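Long-range contact in fucose-specific lectin (Aleuria aurantia, PDB 6GKE), which binds L-fucose, with strongest preference for alpha-1,6-linked core fucose on glycoproteins, and might take part in fruiting-body differentiation: residues N31-E36 with I54-L59. The protein carries 1 engineered substitution. Sequence-based numbering, arbitrary orientation.
Sequences NGKIRE and IGEAKL. With FUC (alpha-L-fucopyranose), chain C.
Glu-36 rests its CB on Ile-54 CG2 at 3.9 Å and carries its carboxylate on to the fucose, where the sugar's O3 and O4 lie on opposite sides of the carboxylate plane. Fucose O3 donates to Glu-36 OE1 and fucose O4 to Glu-36 OE2, each at 2.7 Å. CG stands anti to the backbone N (chi1 -173°) and the chain stays extended, reaching outward to the sugar. Tyr-26 OH and Gln-38 NE2 each hydrogen-bond one carboxylate oxygen and probably help fix its rotation; Arg-24 and Trp-97 also bind the fucose. At the far end of the pairing, Lys-33 NZ sits over a face of the Glu-56 carboxylate, well off its plane; its salt bridge to OE2, 3.0 Å, includes only a weak hydrogen bond. The bend at Lys-33 chi2 (-56°) brings the two chains side by side.

Both groups belong to the antiparallel hairpin of strands 33-40 and 46-56, the outer part of the first blade of the six-bladed propeller. A classic beta bulge interrupts the pairing, with Ile-54 and Gly-55 sharing the single residue Ile-34 across from them. Ile-34 O takes Ile-54 N nearly head-on (2.8 Å), whereas Ile-34 N approaches Gly-55 O from above the carbonyl plane, 51° out of it. Ile-34 CG2 meets Ile-54 CD1 at 3.8 Å, while Ile-34 CD1 extends toward Ala-57 CB. Ile-54 also packs on Trp-97 and Val-78 of the next blade, beside a fucose site of the kind this lectin places between adjacent blades.

Beyond the strand, Ala-57 N bonds Gly-32 O (3.2 Å), which accepts Gln-28 NE2 as well. Leu-59 lays both methyls against Gly-32 CA, and its carbonyl oxygen receives a hydrogen bond from Trp-312 NE1 of the second subunit.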
ATOM      1  N   ASN A  31      -5.209   4.575   9.820  1.00  6.57           N
ATOM      2  CA  ASN A  31      -5.647   4.352  11.191  1.00  7.54           C
ATOM      3  C   ASN A  31      -6.923   3.511  11.262  1.00  7.22           C
ATOM      4  O   ASN A  31      -7.429   3.290  12.358  1.00  9.12           O
ATOM      5  CB  ASN A  31      -5.876   5.678  11.914  1.00  8.79           C
ATOM      6  CG  ASN A  31      -4.603   6.480  12.039  1.00 10.88           C
ATOM      7  OD1 ASN A  31      -3.558   5.926  12.361  1.00 13.15           O
ATOM      8  ND2 ASN A  31      -4.677   7.771  11.763  1.00 13.37           N
ATOM      9  N   GLY A  32      -7.465   3.092  10.112  1.00  6.41           N
ATOM     10  CA  GLY A  32      -8.694   2.304  10.074  1.00  6.47           C
ATOM     11  C   GLY A  32      -9.971   3.135  10.060  1.00  5.74           C
ATOM     12  O   GLY A  32     -11.069   2.572  10.043  1.00  6.24           O
ATOM     13  N   LYS A  33      -9.854   4.468  10.070  1.00  5.49           N
ATOM     14  CA  LYS A  33     -11.046   5.303   9.998  1.00  5.50           C
ATOM     15  C   LYS A  33     -11.577   5.321   8.566  1.00  5.10           C
ATOM     16  O   LYS A  33     -10.820   5.196   7.611  1.00  5.85           O
ATOM     17  CB  LYS A  33     -10.754   6.733  10.450  1.00  6.35           C
ATOM     18  CG  LYS A  33     -10.140   6.862  11.832  1.00  8.06           C
ATOM     19  CD  LYS A  33     -10.936   6.214  12.931  1.00 10.48           C
ATOM     20  CE  LYS A  33     -10.237   6.335  14.270  1.00 13.79           C
ATOM     21  NZ  LYS A  33     -10.740   5.355  15.258  1.00 17.25           N
ATOM     22  N   ILE A  34     -12.894   5.503   8.442  1.00  4.90           N
ATOM     23  CA  ILE A  34     -13.536   5.722   7.165  1.00  5.09           C
ATOM     24  C   ILE A  34     -13.654   7.232   6.975  1.00  5.01           C
ATOM     25  O   ILE A  34     -14.257   7.908   7.807  1.00  5.71           O
ATOM     26  CB  ILE A  34     -14.918   5.045   7.075  1.00  5.40           C
ATOM     27  CG1 ILE A  34     -14.862   3.558   7.432  1.00  5.97           C
ATOM     28  CG2 ILE A  34     -15.509   5.264   5.692  1.00  5.59           C
ATOM     29  CD1 ILE A  34     -16.216   2.926   7.656  1.00  6.97           C
ATOM     30  N   ARG A  35     -13.055   7.729   5.890  1.00  5.03           N
ATOM     31  CA  ARG A  35     -13.096   9.132   5.545  1.00  5.33           C
ATOM     32  C   ARG A  35     -14.010   9.363   4.345  1.00  5.34           C
ATOM     33  O   ARG A  35     -14.266   8.462   3.546  1.00  5.90           O
ATOM     34  CB  ARG A  35     -11.697   9.640   5.197  1.00  5.75           C
ATOM     35  CG  ARG A  35     -10.724   9.633   6.362  1.00  5.99           C
ATOM     36  CD  ARG A  35      -9.405  10.239   5.943  1.00  6.33           C
ATOM     37  NE  ARG A  35      -8.435  10.219   7.020  1.00  6.38           N
ATOM     38  CZ  ARG A  35      -7.253  10.814   6.972  1.00  7.00           C
ATOM     39  NH1 ARG A  35      -6.923  11.542   5.915  1.00  8.11           N
ATOM     40  NH2 ARG A  35      -6.410  10.666   7.979  1.00  7.95           N
ATOM     41  N   GLU A  36     -14.470  10.610   4.243  1.00  5.47           N
ATOM     42  CA  GLU A  36     -15.315  11.077   3.164  1.00  5.57           C
ATOM     43  C   GLU A  36     -14.608  12.203   2.407  1.00  5.71           C
ATOM     44  O   GLU A  36     -14.033  13.103   3.027  1.00  6.18           O
ATOM     45  CB  GLU A  36     -16.629  11.615   3.727  1.00  5.80           C
ATOM     46  CG  GLU A  36     -17.668  11.983   2.680  1.00  5.88           C
ATOM     47  CD  GLU A  36     -18.854  12.706   3.292  1.00  6.04           C
ATOM     48  OE1 GLU A  36     -18.642  13.825   3.797  1.00  6.91           O
ATOM     49  OE2 GLU A  36     -19.982  12.147   3.290  1.00  6.13           O
ATOM     50  N   ILE A  54     -15.987   9.684   9.198  1.00  6.34           N
ATOM     51  CA  ILE A  54     -17.423   9.423   9.352  1.00  6.74           C
ATOM     52  C   ILE A  54     -17.684   8.152  10.170  1.00  6.52           C
ATOM     53  O   ILE A  54     -18.822   7.916  10.572  1.00  7.38           O
ATOM     54  CB  ILE A  54     -18.144   9.387   7.985  1.00  7.11           C
ATOM     55  CG1 ILE A  54     -17.765   8.199   7.091  1.00  7.71           C
ATOM     56  CG2 ILE A  54     -17.942  10.714   7.272  1.00  7.90           C
ATOM     57  CD1 ILE A  54     -18.508   6.916   7.374  1.00  7.90           C
ATOM     58  N   GLY A  55     -16.650   7.336  10.386  1.00  6.54           N
ATOM     59  CA  GLY A  55     -16.788   6.088  11.101  1.00  6.59           C
ATOM     60  C   GLY A  55     -15.457   5.374  11.136  1.00  5.91           C
ATOM     61  O   GLY A  55     -14.419   5.965  10.834  1.00  6.14           O
ATOM     62  N   GLU A  56     -15.482   4.095  11.501  1.00  6.12           N
ATOM     63  CA  GLU A  56     -14.278   3.290  11.592  1.00  6.32           C
ATOM     64  C   GLU A  56     -14.671   1.834  11.377  1.00  5.80           C
ATOM     65  O   GLU A  56     -15.834   1.477  11.546  1.00  6.47           O
ATOM     66  CB  GLU A  56     -13.583   3.488  12.935  1.00  7.85           C
ATOM     67  CG  GLU A  56     -14.385   3.040  14.133  1.00 10.25           C
ATOM     68  CD  GLU A  56     -13.657   3.413  15.410  1.00 13.88           C
ATOM     69  OE1 GLU A  56     -13.103   2.518  16.059  1.00 18.80           O
ATOM     70  OE2 GLU A  56     -13.593   4.619  15.714  1.00 19.39           O
ATOM     71  N   ALA A  57     -13.686   1.018  11.015  1.00  5.38           N
ATOM     72  CA  ALA A  57     -13.939  -0.367  10.689  1.00  5.43           C
ATOM     73  C   ALA A  57     -12.633  -1.140  10.857  1.00  5.09           C
ATOM     74  O   ALA A  57     -11.570  -0.538  11.017  1.00  5.64           O
ATOM     75  CB  ALA A  57     -14.476  -0.475   9.284  1.00  5.38           C
ATOM     76  N   LYS A  58     -12.700  -2.470  10.781  1.00  4.95           N
ATOM     77  CA  LYS A  58     -11.468  -3.235  10.790  1.00  5.01           C
ATOM     78  C   LYS A  58     -10.592  -2.763   9.630  1.00  4.83           C
ATOM     79  O   LYS A  58     -11.090  -2.319   8.598  1.00  4.93           O
ATOM     80  CB  LYS A  58     -11.720  -4.742  10.695  1.00  4.97           C
ATOM     81  CG  LYS A  58     -12.103  -5.282   9.322  1.00  5.25           C
ATOM     82  CD  LYS A  58     -12.106  -6.793   9.288  1.00  5.43           C
ATOM     83  CE  LYS A  58     -12.363  -7.360   7.910  1.00  5.60           C
ATOM     84  NZ  LYS A  58     -12.225  -8.835   7.927  1.00  5.88           N
ATOM     85  N   LEU A  59      -9.275  -2.863   9.799  1.00  5.16           N
ATOM     86  CA  LEU A  59      -8.386  -2.529   8.699  1.00  5.24           C
ATOM     87  C   LEU A  59      -8.727  -3.435   7.509  1.00  5.13           C
ATOM     88  O   LEU A  59      -8.938  -4.632   7.676  1.00  5.56           O
ATOM     89  CB  LEU A  59      -6.919  -2.662   9.116  1.00  5.75           C
ATOM     90  CG  LEU A  59      -6.294  -1.428   9.772  1.00  6.84           C
ATOM     91  CD1 LEU A  59      -6.168  -0.275   8.788  1.00  7.15           C
ATOM     92  CD2 LEU A  59      -7.045  -0.975  11.009  1.00  7.84           C
TER
HETATM   93  C1  FUC C 401     -21.946  17.478   3.728  1.00 10.43           C
HETATM   94  C2  FUC C 401     -20.869  16.591   4.321  1.00  8.93           C
HETATM   95  C3  FUC C 401     -21.490  15.438   5.106  1.00  7.56           C
HETATM   96  C4  FUC C 401     -22.507  14.699   4.250  1.00  6.78           C
HETATM   97  C5  FUC C 401     -23.544  15.693   3.737  1.00  7.33           C
HETATM   98  C6  FUC C 401     -24.591  15.061   2.832  1.00  7.62           C
HETATM   99  O1  FUC C 401     -22.572  18.162   4.806  1.00 14.35           O
HETATM  100  O2  FUC C 401     -20.052  17.373   5.200  1.00 12.06           O
HETATM  101  O3  FUC C 401     -20.465  14.568   5.598  1.00  7.31           O
HETATM  102  O4  FUC C 401     -21.887  14.072   3.123  1.00  6.67           O
HETATM  103  O5  FUC C 401     -22.876  16.706   2.981  1.00  8.17           O